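Local coordinates for protein large component of pyocin AP41 (Pseudomonas aeruginosa, PDB 4UHQ) that is a bacteriocin whose DNase domain, the part described here, is probably an HNH-type endonuclease that kills target bacteria by cutting their DNA, at residues G15-G20 against E50-A55; S61-L66 against Y72-G77; P80-E85 against V117-H122. All coordinates share one frame; numbering follows the deposited sequence. Where two conformers were deposited one is given.

The three contacts follow one another along the chain, none enclosing or crossing another. Contact 1 closes a loop of 29 intervening residues: the turn at 15-20, between strands 4-5 and 27-28, comes back against helix 45-57. Contact 2 is local, folding helix 68-75 onto the end of helix 60-63 across a short connection. Contact 3 then joins the loop at 80-85 to the start of helix 119-132, spanning strands 95-98 and 114-117. The three meet at their borders. Trp17 NE1 bonds to Ala62 O, tying contact 1 to contact 2, while Pro80 packs on both Trp53 and Val74 and so joins helices 45-57 and 68-75 to the loop of contact 3.

Contact 1: residues G15-G20 against E50-A55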
loop_
_atom_site.group_PDB
_atom_site.type_symbol
_atom_site.label_atom_id
_atom_site.label_comp_id
_atom_site.label_asym_id
_atom_site.label_seq_id
_atom_site.Cartn_x
_atom_site.Cartn_y
_atom_site.Cartn_z
ATOM N N GLY A 15 -16.401 -2.474 -0.312
ATOM C CA GLY A 15 -16.242 -3.277 -1.500
ATOM C C GLY A 15 -14.837 -3.829 -1.585
ATOM O O GLY A 15 -14.136 -3.980 -0.584
ATOM N N ASN A 16 -14.414 -4.132 -2.798
ATOM C CA ASN A 16 -13.117 -4.770 -2.952
ATOM C C ASN A 16 -12.027 -3.743 -2.952
ATOM O O ASN A 16 -11.813 -3.073 -3.937
ATOM C CB ASN A 16 -13.109 -5.607 -4.238
ATOM C CG ASN A 16 -11.819 -6.382 -4.416
ATOM O OD1 ASN A 16 -10.792 -6.046 -3.807
ATOM N ND2 ASN A 16 -11.863 -7.414 -5.254
ATOM N N TRP A 17 -11.324 -3.618 -1.835
ATOM C CA TRP A 17 -10.457 -2.476 -1.668
ATOM C C TRP A 17 -9.202 -2.529 -2.511
ATOM O O TRP A 17 -8.544 -1.495 -2.639
ATOM C CB TRP A 17 -10.086 -2.266 -0.186
ATOM C CG TRP A 17 -9.070 -3.192 0.406
ATOM C CD1 TRP A 17 -9.265 -4.479 0.734
ATOM C CD2 TRP A 17 -7.691 -2.876 0.765
ATOM N NE1 TRP A 17 -8.113 -5.025 1.277
ATOM C CE2 TRP A 17 -7.140 -4.051 1.306
ATOM C CE3 TRP A 17 -6.905 -1.724 0.695
ATOM C CZ2 TRP A 17 -5.833 -4.125 1.787
ATOM C CZ3 TRP A 17 -5.580 -1.783 1.180
ATOM C CH2 TRP A 17 -5.067 -2.990 1.710
ATOM N N LEU A 18 -8.874 -3.684 -3.093
ATOM C CA LEU A 18 -7.641 -3.768 -3.897
ATOM C C LEU A 18 -7.913 -3.846 -5.397
ATOM O O LEU A 18 -6.959 -3.885 -6.183
ATOM C CB LEU A 18 -6.807 -4.985 -3.474
ATOM C CG LEU A 18 -6.213 -4.873 -2.095
ATOM C CD1 LEU A 18 -5.575 -6.254 -1.799
ATOM C CD2 LEU A 18 -5.171 -3.810 -2.063
ATOM N N ALA A 19 -9.183 -3.890 -5.795
ATOM C CA ALA A 19 -9.496 -4.075 -7.211
ATOM C C ALA A 19 -8.880 -2.974 -8.074
ATOM O O ALA A 19 -8.440 -3.215 -9.209
ATOM C CB ALA A 19 -11.013 -4.143 -7.406
ATOM N N GLY A 20 -8.861 -1.765 -7.545
ATOM C CA GLY A 20 -8.376 -0.639 -8.331
ATOM C C GLY A 20 -6.873 -0.450 -8.311
ATOM O O GLY A 20 -6.379 0.529 -8.889
ATOM N N GLU A 50 5.548 -4.105 7.222
ATOM C CA GLU A 50 5.173 -5.326 7.922
ATOM C C GLU A 50 3.967 -5.078 8.815
ATOM O O GLU A 50 3.018 -5.866 8.795
ATOM C CB GLU A 50 6.365 -5.861 8.725
ATOM C CG GLU A 50 7.425 -6.387 7.845
ATOM C CD GLU A 50 8.706 -6.701 8.597
ATOM O OE1 GLU A 50 8.797 -6.370 9.807
ATOM O OE2 GLU A 50 9.631 -7.262 7.976
ATOM N N GLN A 51 3.942 -3.979 9.566
ATOM C CA GLN A 51 2.824 -3.752 10.469
ATOM C C GLN A 51 1.586 -3.382 9.672
ATOM O O GLN A 51 0.457 -3.688 10.082
ATOM C CB GLN A 51 3.168 -2.683 11.526
ATOM C CG GLN A 51 4.311 -3.100 12.446
ATOM C CD GLN A 51 4.488 -2.185 13.652
ATOM O OE1 GLN A 51 3.515 -1.714 14.240
ATOM N NE2 GLN A 51 5.737 -1.944 14.029
ATOM N N PHE A 52 1.785 -2.748 8.509
ATOM C CA PHE A 52 0.664 -2.431 7.645
ATOM C C PHE A 52 -0.037 -3.729 7.220
ATOM O O PHE A 52 -1.266 -3.859 7.299
ATOM C CB PHE A 52 1.147 -1.652 6.394
ATOM C CG PHE A 52 0.056 -1.398 5.415
ATOM C CD1 PHE A 52 -0.223 -2.324 4.420
ATOM C CD2 PHE A 52 -0.657 -0.230 5.458
ATOM C CE1 PHE A 52 -1.278 -2.105 3.527
ATOM C CE2 PHE A 52 -1.675 0.035 4.531
ATOM C CZ PHE A 52 -2.007 -0.924 3.581
ATOM N N TRP A 53 0.724 -4.687 6.711
ATOM C CA TRP A 53 0.046 -5.877 6.201
ATOM C C TRP A 53 -0.494 -6.699 7.361
ATOM O O TRP A 53 -1.526 -7.365 7.217
ATOM C CB TRP A 53 0.952 -6.703 5.316
ATOM C CG TRP A 53 1.187 -5.974 4.003
ATOM C CD1 TRP A 53 2.358 -5.432 3.585
ATOM C CD2 TRP A 53 0.198 -5.675 3.004
ATOM N NE1 TRP A 53 2.170 -4.831 2.350
ATOM C CE2 TRP A 53 0.861 -4.937 1.986
ATOM C CE3 TRP A 53 -1.186 -5.911 2.888
ATOM C CZ2 TRP A 53 0.216 -4.487 0.837
ATOM C CZ3 TRP A 53 -1.821 -5.471 1.717
ATOM C CH2 TRP A 53 -1.119 -4.747 0.721
ATOM N N MET A 54 0.163 -6.667 8.534
ATOM C CA MET A 54 -0.454 -7.339 9.711
ATOM C C MET A 54 -1.785 -6.678 10.088
ATOM O O MET A 54 -2.733 -7.383 10.469
ATOM C CB MET A 54 0.502 -7.307 10.884
ATOM C CG MET A 54 1.799 -7.961 10.537
ATOM S SD MET A 54 2.257 -8.977 11.914
ATOM C CE MET A 54 0.639 -9.797 12.191
ATOM N N ALA A 55 -1.881 -5.352 9.974
ATOM C CA ALA A 55 -3.159 -4.682 10.236
ATOM C C ALA A 55 -4.227 -5.142 9.252
ATOM O O ALA A 55 -5.374 -5.390 9.648
ATOM C CB ALA A 55 -2.999 -3.153 10.158
#
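The turn at 15-20, a type I beta turn from Asn16 to Ala19, faces one side of helix 45-57, and Trp17 bridges the gap to Phe52 and Trp53. With its CG between the backbone N and the carbonyl carbon (chi1 76°), the indole points at the helix. Its outer corner does the touching: Trp17 CH2 is 4.1 Å from Phe52 CZ, which comes in at the edge of the indole near its plane. The same CH2 lies 4.1 Å from Trp53 CZ3, the two ring systems meeting at a slant. On the helix, Phe52 and Trp53 pack on each other, with Phe52 CD1 over the centre of one face of the Trp53 indole, 3.6 Å above its plane. Leu18 CG covers a face of Trp17. An Asx turn shapes the backbone here: Leu18 N donates to Asn16 OD1 at 3.1 Å, tilted 26° from the carbonyl plane. Ile116 of strand 114-117 touches both Trp17 and Phe52, placing the cluster in the core of the DNase domain. Between the two segments the contact is wholly apolar, and the polar atom of the Trp17 ring, NE1, is satisfied by Ala62 O, which anchors the indole.

Contact 2: residues S61-L66 against Y72-G77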
loop_
_atom_site.group_PDB
_atom_site.type_symbol
_atom_site.label_atom_id
_atom_site.label_comp_id
_atom_site.label_asym_id
_atom_site.label_seq_id
_atom_site.Cartn_x
_atom_site.Cartn_y
_atom_site.Cartn_z
ATOM N N SER A 61 -12.963 -7.077 6.705
ATOM C CA SER A 61 -13.342 -6.453 5.457
ATOM C C SER A 61 -12.192 -6.390 4.492
ATOM O O SER A 61 -12.359 -6.612 3.305
ATOM C CB SER A 61 -13.902 -5.037 5.701
ATOM O OG SER A 61 -15.055 -5.109 6.499
ATOM N N ALA A 62 -11.001 -6.102 4.989
ATOM C CA ALA A 62 -9.864 -6.042 4.078
ATOM C C ALA A 62 -9.402 -7.406 3.640
ATOM O O ALA A 62 -8.856 -7.559 2.553
ATOM C CB ALA A 62 -8.694 -5.262 4.752
ATOM N N LEU A 63 -9.545 -8.403 4.510
ATOM C CA LEU A 63 -9.115 -9.765 4.201
ATOM C C LEU A 63 -10.024 -10.395 3.147
ATOM O O LEU A 63 -9.573 -11.275 2.404
ATOM C CB LEU A 63 -9.152 -10.605 5.473
ATOM C CG LEU A 63 -8.215 -11.792 5.590
ATOM C CD1 LEU A 63 -6.755 -11.369 5.630
ATOM C CD2 LEU A 63 -8.584 -12.568 6.848
ATOM N N GLU A 64 -11.285 -9.954 3.068
ATOM C CA GLU A 64 -12.330 -10.702 2.328
ATOM C C GLU A 64 -12.015 -10.809 0.840
ATOM O O GLU A 64 -12.451 -11.786 0.203
ATOM C CB GLU A 64 -13.696 -10.054 2.550
ATOM C CG GLU A 64 -14.782 -10.531 1.613
ATOM C CD GLU A 64 -16.129 -10.009 2.063
ATOM O OE1 GLU A 64 -16.138 -9.113 2.936
ATOM O OE2 GLU A 64 -17.158 -10.492 1.553
ATOM N N ASN A 65 -11.259 -9.879 0.281
ATOM C CA ASN A 65 -10.981 -10.033 -1.154
ATOM C C ASN A 65 -9.511 -10.343 -1.358
ATOM O O ASN A 65 -8.839 -9.897 -2.300
ATOM C CB ASN A 65 -11.415 -8.808 -1.959
ATOM C CG ASN A 65 -12.928 -8.615 -1.958
ATOM O OD1 ASN A 65 -13.450 -7.827 -1.183
ATOM N ND2 ASN A 65 -13.638 -9.362 -2.814
ATOM N N LEU A 66 -9.005 -11.164 -0.452
ATOM C CA LEU A 66 -7.721 -11.786 -0.690
ATOM C C LEU A 66 -7.920 -13.301 -0.831
ATOM O O LEU A 66 -8.778 -13.914 -0.179
ATOM C CB LEU A 66 -6.761 -11.561 0.445
ATOM C CG LEU A 66 -6.268 -10.135 0.656
ATOM C CD1 LEU A 66 -5.421 -10.023 1.913
ATOM C CD2 LEU A 66 -5.409 -9.742 -0.527
ATOM N N TYR A 72 -2.755 -15.835 4.305
ATOM C CA TYR A 72 -1.606 -16.330 5.061
ATOM C C TYR A 72 -0.455 -15.312 5.010
ATOM O O TYR A 72 0.104 -14.943 6.056
ATOM C CB TYR A 72 -1.129 -17.682 4.534
ATOM C CG TYR A 72 0.133 -18.070 5.234
ATOM C CD1 TYR A 72 0.063 -18.570 6.500
ATOM C CD2 TYR A 72 1.382 -17.866 4.627
ATOM C CE1 TYR A 72 1.222 -18.907 7.197
ATOM C CE2 TYR A 72 2.543 -18.238 5.334
ATOM C CZ TYR A 72 2.428 -18.711 6.582
ATOM O OH TYR A 72 3.540 -19.106 7.328
ATOM N N PHE A 73 -0.099 -14.878 3.806
ATOM C CA PHE A 73 1.055 -13.965 3.754
ATOM C C PHE A 73 0.845 -12.684 4.555
ATOM O O PHE A 73 1.783 -12.298 5.276
ATOM C CB PHE A 73 1.421 -13.683 2.280
ATOM C CG PHE A 73 2.036 -14.878 1.612
ATOM C CD1 PHE A 73 3.275 -15.389 2.036
ATOM C CD2 PHE A 73 1.396 -15.510 0.571
ATOM C CE1 PHE A 73 3.843 -16.525 1.432
ATOM C CE2 PHE A 73 1.959 -16.653 0.018
ATOM C CZ PHE A 73 3.144 -17.146 0.430
ATOM N N VAL A 74 -0.324 -12.041 4.488
ATOM C CA VAL A 74 -0.463 -10.789 5.241
ATOM C C VAL A 74 -0.450 -11.059 6.733
ATOM O O VAL A 74 0.001 -10.185 7.487
ATOM C CB VAL A 74 -1.714 -9.935 4.838
ATOM C CG1 VAL A 74 -1.537 -9.474 3.342
ATOM C CG2 VAL A 74 -3.018 -10.711 4.999
ATOM N N SER A 75 -0.879 -12.254 7.157
ATOM C CA SER A 75 -0.794 -12.560 8.601
ATOM C C SER A 75 0.643 -12.625 9.093
ATOM O O SER A 75 0.901 -12.572 10.307
ATOM C CB SER A 75 -1.518 -13.878 8.874
ATOM O OG SER A 75 -0.773 -15.052 8.517
ATOM N N GLN A 76 1.578 -12.786 8.157
ATOM C CA GLN A 76 3.002 -12.804 8.490
ATOM C C GLN A 76 3.675 -11.463 8.275
ATOM O O GLN A 76 4.900 -11.362 8.410
ATOM C CB GLN A 76 3.703 -13.872 7.654
ATOM C CG GLN A 76 3.083 -15.272 7.783
ATOM C CD GLN A 76 3.054 -15.742 9.196
ATOM O OE1 GLN A 76 4.104 -15.955 9.798
ATOM N NE2 GLN A 76 1.867 -15.900 9.759
ATOM N N GLY A 77 2.883 -10.444 7.966
ATOM C CA GLY A 77 3.441 -9.117 7.703
ATOM C C GLY A 77 4.063 -9.003 6.321
ATOM O O GLY A 77 4.858 -8.091 6.055
#
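Val74 presses one methyl, CG2, against Leu63 and Leu66, where two successive helices of the DNase domain, 60-63 and 68-75, pack at a short connection built on a type I beta turn. The closer approach is Leu63 CD1 to Val74 CG2, 3.8 Å, where the two side chains run past each other in opposite directions. Leu66 instead meets Val74 tip to tip, with Leu66 CD1 4.0 Å from Val74 CG2 and 4.2 Å from CG1, so this leucine methyl spans both branches of the valine. Its branch end gets there because CG lies opposite the carbonyl carbon (chi1 -68°) and the chain then runs on extended.

One step out, backbone turns set the spacing of these groups. The type I turn runs from Leu63 to Leu66, is closed by Leu66 N to Leu63 O, and brings both leucines round to the same valine. On the opposing segment the helix stops in a Schellman motif: Gly77, with positive phi, is its C-prime residue, and Gly77 N bonds to Val74 O while Leu78 N reaches Phe73 O. Farther out, Trp53 and Ser57 of helix 45-57 touch Val74, Pro80 lies against both Val74 and Leu66, and Leu66 O accepts from Arg71 NE.

On the outer side of helix 68-75 lies a short chain of hydrogen bonds. Ser75 OG donates to Tyr72 O at 2.6 Å, and Gln76 NE2 donates to Ser75 OG at 3.0 Å, nearly straight (167°), with OG only 7° out of the Gln76 amide plane.

Contact 3: residues P80-E85 against V117-H122; sequences PYAVPE and VTPKRH. With NI (nickel (II) ion), chain E.
Thr118 and Pro119 receive the methyl of Ala82 where strand 114-117 gives way to helix 119-132. The Thr118 methyl, CG2, comes within 4.1 Å of Ala82 CB, while its hydroxyl serves the helix: Arg121 N donates to Thr118 OG1 at 3.1 Å with a fairly straight angle of 163°, making this residue the N-cap. With OG1 set between backbone N and carbonyl carbon (chi1 59°), the one side chain can cap the helix and still turn CG2 to the loop. OG1 is also hydrogen-bonded to Glu86 OE1, so the cap is joined to the chain just past Glu85.

Pro119 follows as the first helical residue and offers its CD, 4.2 Å from Ala82 CB. Next, Lys120 brings its CD to within 3.6 Å of Glu85 O. The lysine chain stays extended until chi4, where it bends, and NZ forms a salt bridge with Glu124. Arg121 turns elsewhere, pairing with Glu124 and Glu128 and donating from NE to Gly24 O.

His122 closes the walk. Its backbone N bonds to Thr118 O at 2.8 Å, and its imidazole binds nickel through NE2 at 2.1 Å, with a water on the metal at 2.2 Å. His97 and His126 complete the protein ligands, and His122 ND1 is hydrogen-bonded to Glu95 OE1, which holds the ring's rotation from the second shell. The antiparallel strands 95-98 and 114-117 followed by the metal-binding helix 119-132 form the beta-beta-alpha-metal motif of HNH nucleases, a family of the His-Me finger clan.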
loop_
_atom_site.group_PDB
_atom_site.type_symbol
_atom_site.label_atom_id
_atom_site.label_comp_id
_atom_site.label_asym_id
_atom_site.label_seq_id
_atom_site.Cartn_x
_atom_site.Cartn_y
_atom_site.Cartn_z
ATOM N N PRO A 80 0.724 -9.216 -0.118
ATOM C CA PRO A 80 0.064 -10.260 -0.905
ATOM C C PRO A 80 0.549 -10.181 -2.356
ATOM O O PRO A 80 1.006 -9.110 -2.810
ATOM C CB PRO A 80 -1.422 -9.906 -0.823
ATOM C CG PRO A 80 -1.466 -8.409 -0.520
ATOM C CD PRO A 80 -0.165 -8.089 0.197
ATOM N N TYR A 81 0.513 -11.288 -3.049
ATOM C CA TYR A 81 0.891 -11.345 -4.466
ATOM C C TYR A 81 -0.205 -10.826 -5.346
ATOM O O TYR A 81 -1.389 -11.116 -5.164
ATOM C CB TYR A 81 1.173 -12.807 -4.871
ATOM C CG TYR A 81 2.392 -13.392 -4.236
ATOM C CD1 TYR A 81 2.297 -14.040 -3.008
ATOM C CD2 TYR A 81 3.637 -13.308 -4.842
ATOM C CE1 TYR A 81 3.398 -14.613 -2.414
ATOM C CE2 TYR A 81 4.759 -13.874 -4.257
ATOM C CZ TYR A 81 4.633 -14.500 -3.028
ATOM O OH TYR A 81 5.745 -15.058 -2.442
ATOM N N ALA A 82 0.196 -10.062 -6.357
ATOM C CA ALA A 82 -0.715 -9.646 -7.427
ATOM C C ALA A 82 -0.789 -10.716 -8.518
ATOM O O ALA A 82 0.082 -11.584 -8.568
ATOM C CB ALA A 82 -0.222 -8.290 -8.027
ATOM N N VAL A 83 -1.791 -10.648 -9.415
ATOM C CA VAL A 83 -1.838 -11.620 -10.503
ATOM C C VAL A 83 -0.634 -11.451 -11.419
ATOM O O VAL A 83 -0.024 -10.376 -11.493
ATOM C CB VAL A 83 -3.140 -11.513 -11.344
ATOM C CG1 VAL A 83 -4.355 -11.934 -10.461
ATOM C CG2 VAL A 83 -3.298 -10.136 -11.925
ATOM N N PRO A 84 -0.275 -12.497 -12.143
ATOM C CA PRO A 84 0.975 -12.457 -12.881
ATOM C C PRO A 84 1.070 -11.321 -13.913
ATOM O O PRO A 84 2.162 -10.808 -14.169
ATOM C CB PRO A 84 0.983 -13.816 -13.588
ATOM C CG PRO A 84 0.347 -14.691 -12.537
ATOM C CD PRO A 84 -0.800 -13.882 -12.011
ATOM N N GLU A 85 -0.055 -10.946 -14.510
ATOM C CA GLU A 85 -0.035 -9.911 -15.531
ATOM C C GLU A 85 0.379 -8.574 -14.930
ATOM O O GLU A 85 0.708 -7.645 -15.689
ATOM C CB GLU A 85 -1.396 -9.758 -16.183
ATOM C CG GLU A 85 -1.873 -10.943 -17.037
ATOM C CD GLU A 85 -2.512 -12.075 -16.215
ATOM O OE1 GLU A 85 -2.641 -12.006 -14.973
ATOM O OE2 GLU A 85 -2.895 -13.063 -16.894
ATOM N N VAL A 117 -0.790 -0.184 -5.023
ATOM C CA VAL A 117 -0.696 -0.348 -6.471
ATOM C C VAL A 117 -0.061 -1.683 -6.779
ATOM O O VAL A 117 0.668 -2.271 -5.961
ATOM C CB VAL A 117 0.147 0.766 -7.127
ATOM C CG1 VAL A 117 -0.658 2.062 -7.215
ATOM C CG2 VAL A 117 1.455 0.971 -6.309
ATOM N N THR A 118 -0.339 -2.215 -7.959
ATOM C CA THR A 118 0.416 -3.398 -8.404
ATOM C C THR A 118 1.819 -2.967 -8.840
ATOM O O THR A 118 2.051 -1.785 -9.113
ATOM C CB THR A 118 -0.239 -4.121 -9.580
ATOM O OG1 THR A 118 -0.348 -3.199 -10.673
ATOM C CG2 THR A 118 -1.594 -4.572 -9.189
ATOM N N PRO A 119 2.755 -3.895 -8.935
ATOM C CA PRO A 119 4.082 -3.489 -9.415
ATOM C C PRO A 119 4.030 -2.839 -10.788
ATOM O O PRO A 119 4.757 -1.817 -11.041
ATOM C CB PRO A 119 4.858 -4.796 -9.465
ATOM C CG PRO A 119 4.213 -5.634 -8.371
ATOM C CD PRO A 119 2.754 -5.291 -8.436
ATOM N N LYS A 120 3.242 -3.396 -11.713
ATOM C CA LYS A 120 3.118 -2.811 -13.044
ATOM C C LYS A 120 2.566 -1.400 -12.968
ATOM O O LYS A 120 3.147 -0.479 -13.604
ATOM C CB LYS A 120 2.205 -3.690 -13.915
ATOM C CG LYS A 120 1.766 -3.075 -15.259
ATOM C CD LYS A 120 0.808 -4.067 -16.004
ATOM C CE LYS A 120 0.230 -3.439 -17.270
ATOM N NZ LYS A 120 -0.702 -2.294 -17.032
ATOM N N ARG A 121 1.480 -1.188 -12.223
ATOM C CA ARG A 121 0.903 0.163 -12.193
ATOM C C ARG A 121 1.819 1.128 -11.457
ATOM O O ARG A 121 1.936 2.293 -11.881
ATOM C CB ARG A 121 -0.510 0.172 -11.557
ATOM C CG ARG A 121 -1.230 1.509 -11.656
ATOM C CD ARG A 121 -1.411 2.005 -13.129
ATOM N NE ARG A 121 -1.758 3.415 -13.088
ATOM C CZ ARG A 121 -1.426 4.298 -14.043
ATOM N NH1 ARG A 121 -0.802 3.860 -15.136
ATOM N NH2 ARG A 121 -1.702 5.581 -13.879
ATOM N N HIS A 122 2.526 0.681 -10.427
ATOM C CA HIS A 122 3.453 1.608 -9.754
ATOM C C HIS A 122 4.512 2.132 -10.729
ATOM O O HIS A 122 4.847 3.329 -10.741
ATOM C CB HIS A 122 4.127 0.849 -8.602
ATOM C CG HIS A 122 4.835 1.724 -7.611
ATOM N ND1 HIS A 122 5.569 1.194 -6.572
ATOM C CD2 HIS A 122 4.886 3.066 -7.454
ATOM C CE1 HIS A 122 6.092 2.170 -5.847
ATOM N NE2 HIS A 122 5.727 3.324 -6.383
HETATM NI NI NI E . 6.158 5.273 -5.795
HETATM O O HOH W 1 6.363 7.313 -5.123
#